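Local atomic coordinates of methanol--corrinoid protein co-methyltransferase (Methanosarcina barkeri, PDB entry 2I2X), a protein that transfers the methyl group of methanol to the cobalt(I) corrinoid carried by its partner protein MtaC, a zinc-dependent step of methanogenesis from methanol. Residues G183-I188 against A427-L432; L177-P182 against H240-I245; E399-I404 against K420-A425. One frame throughout, in Å; residues are numbered along the deposited sequence.

Interaction 1: G183-I188 against A427-L432; sequences GLLYSI and AALEAL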
loop_
_atom_site.group_PDB
_atom_site.type_symbol
_atom_site.label_atom_id
_atom_site.label_comp_id
_atom_site.label_asym_id
_atom_site.label_seq_id
_atom_site.Cartn_x
_atom_site.Cartn_y
_atom_site.Cartn_z
ATOM N N GLY A 183 32.214 -14.533 13.105
ATOM C CA GLY A 183 31.313 -15.455 12.423
ATOM C C GLY A 183 30.568 -14.747 11.295
ATOM O O GLY A 183 30.433 -15.283 10.184
ATOM N N LEU A 184 30.112 -13.528 11.568
ATOM C CA LEU A 184 29.551 -12.689 10.517
ATOM C C LEU A 184 30.510 -12.536 9.339
ATOM O O LEU A 184 30.111 -12.778 8.195
ATOM C CB LEU A 184 29.142 -11.320 11.076
ATOM C CG LEU A 184 27.731 -11.006 11.609
ATOM C CD1 LEU A 184 26.824 -12.203 11.891
ATOM C CD2 LEU A 184 27.848 -10.100 12.844
ATOM N N LEU A 185 31.760 -12.138 9.625
ATOM C CA LEU A 185 32.825 -12.023 8.602
ATOM C C LEU A 185 33.030 -13.301 7.791
ATOM O O LEU A 185 33.188 -13.270 6.558
ATOM C CB LEU A 185 34.146 -11.638 9.243
ATOM C CG LEU A 185 35.104 -10.674 8.513
ATOM C CD1 LEU A 185 36.484 -10.760 9.068
ATOM C CD2 LEU A 185 35.147 -10.871 7.003
ATOM N N TYR A 186 32.987 -14.436 8.479
ATOM C CA TYR A 186 33.256 -15.686 7.824
ATOM C C TYR A 186 32.071 -16.111 6.968
ATOM O O TYR A 186 32.242 -16.406 5.774
ATOM C CB TYR A 186 33.635 -16.748 8.869
ATOM C CG TYR A 186 33.914 -18.124 8.336
ATOM C CD1 TYR A 186 35.001 -18.370 7.490
ATOM C CD2 TYR A 186 33.131 -19.219 8.736
ATOM C CE1 TYR A 186 35.297 -19.686 7.039
ATOM C CE2 TYR A 186 33.409 -20.535 8.280
ATOM C CZ TYR A 186 34.489 -20.743 7.445
ATOM O OH TYR A 186 34.735 -22.007 6.997
ATOM N N SER A 187 30.883 -16.154 7.572
ATOM C CA SER A 187 29.657 -16.549 6.856
ATOM C C SER A 187 29.372 -15.720 5.633
ATOM O O SER A 187 29.155 -16.255 4.548
ATOM C CB SER A 187 28.418 -16.533 7.771
ATOM O OG SER A 187 28.341 -15.332 8.489
ATOM N N ILE A 188 29.418 -14.410 5.796
ATOM C CA ILE A 188 29.039 -13.523 4.704
ATOM C C ILE A 188 30.221 -13.278 3.765
ATOM O O ILE A 188 30.161 -13.539 2.557
ATOM C CB ILE A 188 28.489 -12.138 5.242
ATOM C CG1 ILE A 188 27.362 -12.347 6.272
ATOM C CG2 ILE A 188 28.091 -11.248 4.104
ATOM C CD1 ILE A 188 26.974 -11.080 7.020
ATOM N N ALA A 427 36.883 -3.837 18.067
ATOM C CA ALA A 427 38.021 -4.506 18.709
ATOM C C ALA A 427 38.154 -5.962 18.248
ATOM O O ALA A 427 39.267 -6.423 17.997
ATOM C CB ALA A 427 37.959 -4.392 20.251
ATOM N N ALA A 428 37.026 -6.665 18.114
ATOM C CA ALA A 428 37.033 -8.057 17.626
ATOM C C ALA A 428 37.502 -8.161 16.193
ATOM O O ALA A 428 38.210 -9.103 15.849
ATOM C CB ALA A 428 35.664 -8.711 17.769
ATOM N N LEU A 429 37.128 -7.203 15.347
ATOM C CA LEU A 429 37.585 -7.208 13.956
ATOM C C LEU A 429 39.056 -6.855 13.866
ATOM O O LEU A 429 39.769 -7.355 12.985
ATOM C CB LEU A 429 36.788 -6.240 13.083
ATOM C CG LEU A 429 35.309 -6.543 12.820
ATOM C CD1 LEU A 429 34.580 -5.226 12.540
ATOM C CD2 LEU A 429 35.171 -7.530 11.673
ATOM N N GLU A 430 39.505 -5.992 14.776
ATOM C CA GLU A 430 40.874 -5.526 14.723
ATOM C C GLU A 430 41.852 -6.573 15.276
ATOM O O GLU A 430 43.032 -6.525 14.971
ATOM C CB GLU A 430 41.021 -4.147 15.381
ATOM C CG GLU A 430 40.372 -3.044 14.538
ATOM C CD GLU A 430 40.622 -1.627 15.024
ATOM O OE1 GLU A 430 40.908 -0.757 14.173
ATOM O OE2 GLU A 430 40.503 -1.360 16.234
ATOM N N ALA A 431 41.349 -7.536 16.045
ATOM C CA ALA A 431 42.205 -8.585 16.628
ATOM C C ALA A 431 42.447 -9.728 15.651
ATOM O O ALA A 431 43.291 -10.568 15.913
ATOM C CB ALA A 431 41.603 -9.127 17.949
ATOM N N LEU A 432 41.711 -9.755 14.535
ATOM C CA LEU A 432 41.836 -10.822 13.553
ATOM C C LEU A 432 43.144 -10.714 12.781
ATOM O O LEU A 432 43.704 -9.630 12.673
ATOM C CB LEU A 432 40.644 -10.827 12.592
ATOM C CG LEU A 432 39.296 -11.171 13.238
ATOM C CD1 LEU A 432 38.082 -10.827 12.299
ATOM C CD2 LEU A 432 39.252 -12.623 13.770
#

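Interaction 2: L177-P182 against H240-I245; sequences LRNDIP and HTIAVI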
loop_
_atom_site.group_PDB
_atom_site.type_symbol
_atom_site.label_atom_id
_atom_site.label_comp_id
_atom_site.label_asym_id
_atom_site.label_seq_id
_atom_site.Cartn_x
_atom_site.Cartn_y
_atom_site.Cartn_z
ATOM N N LEU A 177 22.771 -14.528 16.260
ATOM C CA LEU A 177 22.119 -14.607 17.568
ATOM C C LEU A 177 23.113 -14.428 18.723
ATOM O O LEU A 177 22.704 -14.405 19.875
ATOM C CB LEU A 177 21.373 -15.938 17.712
ATOM C CG LEU A 177 19.905 -16.090 17.270
ATOM C CD1 LEU A 177 19.302 -14.874 16.576
ATOM C CD2 LEU A 177 19.700 -17.331 16.427
ATOM N N ARG A 178 24.406 -14.276 18.415
ATOM C CA ARG A 178 25.446 -14.350 19.444
ATOM C C ARG A 178 26.460 -13.238 19.441
ATOM O O ARG A 178 27.460 -13.326 20.153
ATOM C CB ARG A 178 26.168 -15.714 19.384
ATOM C CG ARG A 178 25.192 -16.875 19.546
ATOM C CD ARG A 178 25.750 -18.286 19.377
ATOM N NE ARG A 178 24.727 -19.209 19.901
ATOM C CZ ARG A 178 23.621 -19.578 19.251
ATOM N NH1 ARG A 178 23.380 -19.172 18.001
ATOM N NH2 ARG A 178 22.755 -20.375 19.846
ATOM N N ASN A 179 26.222 -12.174 18.681
ATOM C CA ASN A 179 27.216 -11.095 18.559
ATOM C C ASN A 179 28.589 -11.646 18.165
ATOM O O ASN A 179 29.633 -11.123 18.564
ATOM C CB ASN A 179 27.286 -10.261 19.837
ATOM C CG ASN A 179 25.990 -9.458 20.091
ATOM O OD1 ASN A 179 25.178 -9.242 19.182
ATOM N ND2 ASN A 179 25.799 -9.022 21.329
ATOM N N ASP A 180 28.567 -12.720 17.381
ATOM C CA ASP A 180 29.787 -13.322 16.892
ATOM C C ASP A 180 30.176 -12.598 15.598
ATOM O O ASP A 180 29.833 -13.018 14.474
ATOM C CB ASP A 180 29.615 -14.838 16.710
ATOM C CG ASP A 180 30.904 -15.527 16.293
ATOM O OD1 ASP A 180 31.924 -14.827 16.042
ATOM O OD2 ASP A 180 30.904 -16.782 16.220
ATOM N N ILE A 181 30.874 -11.480 15.771
ATOM C CA ILE A 181 31.293 -10.660 14.648
ATOM C C ILE A 181 32.208 -11.390 13.634
ATOM O O ILE A 181 31.933 -11.362 12.418
ATOM C CB ILE A 181 31.949 -9.388 15.127
ATOM C CG1 ILE A 181 31.032 -8.655 16.111
ATOM C CG2 ILE A 181 32.315 -8.544 13.945
ATOM C CD1 ILE A 181 29.551 -8.519 15.694
ATOM N N PRO A 182 33.276 -12.071 14.123
ATOM C CA PRO A 182 34.068 -12.922 13.232
ATOM C C PRO A 182 33.217 -13.940 12.456
ATOM O O PRO A 182 33.480 -14.191 11.276
ATOM C CB PRO A 182 35.016 -13.640 14.209
ATOM C CG PRO A 182 35.194 -12.665 15.322
ATOM C CD PRO A 182 33.815 -12.091 15.502
ATOM N N HIS A 240 21.706 -2.045 16.416
ATOM C CA HIS A 240 21.732 -1.548 15.076
ATOM C C HIS A 240 23.154 -1.359 14.588
ATOM O O HIS A 240 23.436 -1.525 13.382
ATOM C CB HIS A 240 20.850 -0.310 14.975
ATOM C CG HIS A 240 19.381 -0.626 15.051
ATOM N ND1 HIS A 240 18.399 0.249 14.626
ATOM C CD2 HIS A 240 18.730 -1.732 15.490
ATOM C CE1 HIS A 240 17.209 -0.303 14.808
ATOM N NE2 HIS A 240 17.382 -1.500 15.338
ATOM N N THR A 241 24.063 -1.092 15.521
ATOM C CA THR A 241 25.470 -0.979 15.189
ATOM C C THR A 241 26.082 -2.317 14.755
ATOM O O THR A 241 27.143 -2.306 14.161
ATOM C CB THR A 241 26.298 -0.373 16.316
ATOM O OG1 THR A 241 25.916 -0.956 17.563
ATOM C CG2 THR A 241 26.099 1.138 16.392
ATOM N N ILE A 242 25.419 -3.453 15.019
ATOM C CA ILE A 242 25.884 -4.746 14.499
ATOM C C ILE A 242 25.213 -5.088 13.151
ATOM O O ILE A 242 25.814 -5.736 12.265
ATOM C CB ILE A 242 25.722 -5.910 15.551
ATOM C CG1 ILE A 242 26.673 -5.705 16.744
ATOM C CG2 ILE A 242 26.023 -7.261 14.922
ATOM C CD1 ILE A 242 26.269 -6.491 17.991
ATOM N N ALA A 243 23.972 -4.639 12.988
ATOM C CA ALA A 243 23.279 -4.776 11.719
ATOM C C ALA A 243 24.035 -4.066 10.570
ATOM O O ALA A 243 24.192 -4.609 9.476
ATOM C CB ALA A 243 21.846 -4.233 11.849
ATOM N N VAL A 244 24.492 -2.850 10.822
ATOM C CA VAL A 244 25.199 -2.113 9.796
ATOM C C VAL A 244 26.539 -2.790 9.438
ATOM O O VAL A 244 26.926 -2.812 8.262
ATOM C CB VAL A 244 25.361 -0.596 10.154
ATOM C CG1 VAL A 244 26.253 -0.377 11.379
ATOM C CG2 VAL A 244 25.885 0.162 8.985
ATOM N N ILE A 245 27.227 -3.368 10.437
ATOM C CA ILE A 245 28.448 -4.115 10.155
ATOM C C ILE A 245 28.129 -5.266 9.206
ATOM O O ILE A 245 28.777 -5.407 8.154
ATOM C CB ILE A 245 29.129 -4.602 11.425
ATOM C CG1 ILE A 245 29.641 -3.408 12.237
ATOM C CG2 ILE A 245 30.318 -5.514 11.087
ATOM C CD1 ILE A 245 30.070 -3.781 13.623
#

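Interaction 3: E399-I404 against K420-A425; sequences ECCNII and KALADA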
loop_
_atom_site.group_PDB
_atom_site.type_symbol
_atom_site.label_atom_id
_atom_site.label_comp_id
_atom_site.label_asym_id
_atom_site.label_seq_id
_atom_site.Cartn_x
_atom_site.Cartn_y
_atom_site.Cartn_z
ATOM N N GLU A 399 36.107 -0.224 8.167
ATOM C CA GLU A 399 35.809 1.082 7.612
ATOM C C GLU A 399 34.409 1.527 8.047
ATOM O O GLU A 399 34.175 2.709 8.341
ATOM C CB GLU A 399 35.885 1.049 6.090
ATOM C CG GLU A 399 35.923 2.425 5.455
ATOM C CD GLU A 399 37.262 3.125 5.598
ATOM O OE1 GLU A 399 38.307 2.439 5.768
ATOM O OE2 GLU A 399 37.266 4.375 5.526
ATOM N N CYS A 400 33.493 0.569 8.087
ATOM C CA CYS A 400 32.149 0.834 8.552
ATOM C C CYS A 400 32.186 1.369 9.988
ATOM O O CYS A 400 31.568 2.407 10.285
ATOM C CB CYS A 400 31.278 -0.438 8.439
ATOM S SG CYS A 400 29.628 -0.317 9.225
ATOM N N CYS A 401 32.883 0.651 10.864
ATOM C CA CYS A 401 33.092 1.077 12.265
ATOM C C CYS A 401 33.654 2.490 12.358
ATOM O O CYS A 401 33.150 3.312 13.163
ATOM C CB CYS A 401 33.998 0.108 13.036
ATOM S SG CYS A 401 33.295 -1.552 13.278
ATOM N N ASN A 402 34.668 2.781 11.533
ATOM C CA ASN A 402 35.235 4.132 11.466
ATOM C C ASN A 402 34.195 5.167 11.089
ATOM O O ASN A 402 34.097 6.225 11.724
ATOM C CB ASN A 402 36.407 4.198 10.488
ATOM C CG ASN A 402 37.608 3.372 10.959
ATOM O OD1 ASN A 402 37.787 3.121 12.169
ATOM N ND2 ASN A 402 38.434 2.947 10.002
ATOM N N ILE A 403 33.407 4.835 10.067
ATOM C CA ILE A 403 32.385 5.721 9.567
ATOM C C ILE A 403 31.340 6.043 10.622
ATOM O O ILE A 403 31.073 7.223 10.857
ATOM C CB ILE A 403 31.746 5.197 8.265
ATOM C CG1 ILE A 403 32.766 5.351 7.133
ATOM C CG2 ILE A 403 30.438 5.982 7.966
ATOM C CD1 ILE A 403 32.506 4.500 5.954
ATOM N N ILE A 404 30.791 5.013 11.278
ATOM C CA ILE A 404 29.774 5.219 12.331
ATOM C C ILE A 404 30.369 6.036 13.490
ATOM O O ILE A 404 29.710 6.911 14.040
ATOM C CB ILE A 404 29.183 3.874 12.875
ATOM C CG1 ILE A 404 28.566 3.008 11.773
ATOM C CG2 ILE A 404 28.197 4.118 14.039
ATOM C CD1 ILE A 404 27.569 3.741 10.860
ATOM N N LYS A 420 28.692 0.886 22.751
ATOM C CA LYS A 420 29.478 -0.158 23.328
ATOM C C LYS A 420 29.588 -1.346 22.369
ATOM O O LYS A 420 30.687 -1.919 22.204
ATOM C CB LYS A 420 28.855 -0.573 24.667
ATOM C CG LYS A 420 29.622 -1.602 25.447
ATOM C CD LYS A 420 30.761 -0.937 26.240
ATOM C CE LYS A 420 31.502 -1.948 27.097
ATOM N NZ LYS A 420 31.823 -3.143 26.268
ATOM N N ALA A 421 28.464 -1.713 21.746
ATOM C CA ALA A 421 28.416 -2.845 20.840
ATOM C C ALA A 421 29.249 -2.595 19.562
ATOM O O ALA A 421 30.029 -3.481 19.129
ATOM C CB ALA A 421 26.980 -3.258 20.537
ATOM N N LEU A 422 29.138 -1.398 18.985
ATOM C CA LEU A 422 30.082 -0.980 17.931
ATOM C C LEU A 422 31.537 -1.156 18.383
ATOM O O LEU A 422 32.309 -1.779 17.684
ATOM C CB LEU A 422 29.860 0.480 17.498
ATOM C CG LEU A 422 30.703 0.962 16.310
ATOM C CD1 LEU A 422 30.339 0.281 14.964
ATOM C CD2 LEU A 422 30.550 2.435 16.141
ATOM N N ALA A 423 31.890 -0.620 19.555
ATOM C CA ALA A 423 33.260 -0.689 20.101
ATOM C C ALA A 423 33.767 -2.122 20.330
ATOM O O ALA A 423 34.920 -2.427 20.045
ATOM C CB ALA A 423 33.359 0.120 21.394
ATOM N N ASP A 424 32.904 -2.985 20.848
ATOM C CA ASP A 424 33.237 -4.389 21.006
ATOM C C ASP A 424 33.494 -5.018 19.645
ATOM O O ASP A 424 34.485 -5.753 19.485
ATOM C CB ASP A 424 32.125 -5.146 21.751
ATOM C CG ASP A 424 32.012 -4.745 23.240
ATOM O OD1 ASP A 424 32.820 -3.923 23.752
ATOM O OD2 ASP A 424 31.098 -5.273 23.916
ATOM N N ALA A 425 32.653 -4.694 18.654
ATOM C CA ALA A 425 32.805 -5.282 17.324
ATOM C C ALA A 425 34.056 -4.788 16.626
ATOM O O ALA A 425 34.755 -5.577 15.955
ATOM C CB ALA A 425 31.580 -5.069 16.452
#

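Interaction 1: G183-I188 against A427-L432
Two leucine methyl groups meeting end to end make the closest approach between G183-I188 and A427-L432, a simple case of how two distant helices can be joined by very little. CD1 of L185 lies 3.6 Å from CD1 of L432, the two side chains reaching for each other tip to tip. L429 stands beside them more loosely, its CD2 being 4.4 Å from the same CD1 of L185. That one methyl thus serves both partners, and no hydrogen bond runs from one segment to the other. The backbones stay well apart, with the CA atoms of L185 and L429 separated by 8.6 Å, and the contact buries just 87 Å². L432 comes to L185 three residues after L429, and its first torsion (chi1 -66°) sends the branch carrying CD1 toward the L185 methyl.

On the other side, the turn bearing L185 is pinned by its own helix. The carbonyl oxygen of G183 accepts both the backbone N of S187, at 2.8 Å, and the OG of S187, at 2.7 Å, the hydroxyl being tilted 29° from the carbonyl plane. The helix widens to a pi-type turn over 185-188.

Further out, L185 also packs on Y390 and A393 of helix 389-409, and Y186 on F439, M440 and C443 of helix 436-450. Helix 181-210 of the barrel portion is thereby set against three successive helices of the C-terminal part.

Interaction 2: L177-P182 against H240-I245
N179 and I181, which meet I242 across this contact, flank D180, whose carboxylate is held at both oxygens: OD1 takes the backbone N of G183 and OD2 the hydroxyl of Y447. The first bond is an N-cap on helix 181-210 and probably helps to hold the backbone between N179 and I181; the second ties the carboxylate to helix 436-450.

I242 receives its two partners on separate branches. Its CD1 touches the amide of N179, 3.2 Å from OD1 and 3.6 Å from CG, a snug contact without a hydrogen bond, in which the two side chains cross at about a right angle. Its CG2 meets CD1 of I181 at 3.8 Å, and CG1 of I242 lies 4.2 Å from the same methyl. The first torsion of I242 (chi1 -67°) directs the CG1-CD1 branch to N179 and CG2 to I181. N179 adopts a left-handed backbone conformation (phi 52°) at the bend that leads into the helix.

The contact borders on the subunit interface: N179 also packs on P96 of a neighbouring MtaB subunit, and R178 makes a salt bridge to D103 of that subunit. Helices 181-210 and 240-259 belong to the helical connections after the adjacent parallel strands 160-163 and 213-216, and their apolar packing fits the outer helical layer of a TIM barrel.

Interaction 3: E399-I404 against K420-A425
L422 is set against C401 and I404 in an antiparallel helical hairpin, formed by helices 389-409 and 416-430 with a short connection between them. C401 and I404 lie three residues apart on one face of their helix, and the forked end of L422 comes down with one methyl on each. CD2 of L422 rests on the beta-branched flank of I404, 3.6 Å from CG2 and 3.8 Å from CB, the two side chains crossing obliquely. CD1 of L422 turns to C401, lying 3.9 Å from SG. This straddling posture depends on the first torsion of L422, which carries CG anti to the backbone N (chi1 -174°) and out over the facing helix. Were L422 an alanine, both methyls would go, and C401 SG and I404 CG2 would probably face a gap between the helices. The backbones are close here, with 6.7 Å between the CA atoms of C401 and L422. SG of C401 also packs on L429, two turns further along helix 416-430. On the outer face of helix 416-430, K420 NZ makes a salt bridge to D424, 2.8 Å from OD1, using the syn lone pair of that oxygen.

The three contacts form one largely apolar, connected patch. The centres of interactions 1 and 2 are 9 Å apart, those of interactions 2 and 3 are 10 Å apart, and those of interactions 1 and 3 are 12 Å apart. Interactions 1 and 2 share helix 181-210, and interactions 1 and 3 share helix 416-430. Along the chain the segments of 1 and 2 alternate, whereas interaction 3 opens only after 2 has closed and falls between the two segments of 1. Direct packing ties them: L429 CG on I181 CG2 at 3.8 Å, and I245 CD1 on A425 CB at 3.5 Å. Barrel helices and the later helical hairpin are thus fastened together, away from the zinc and corrinoid sites.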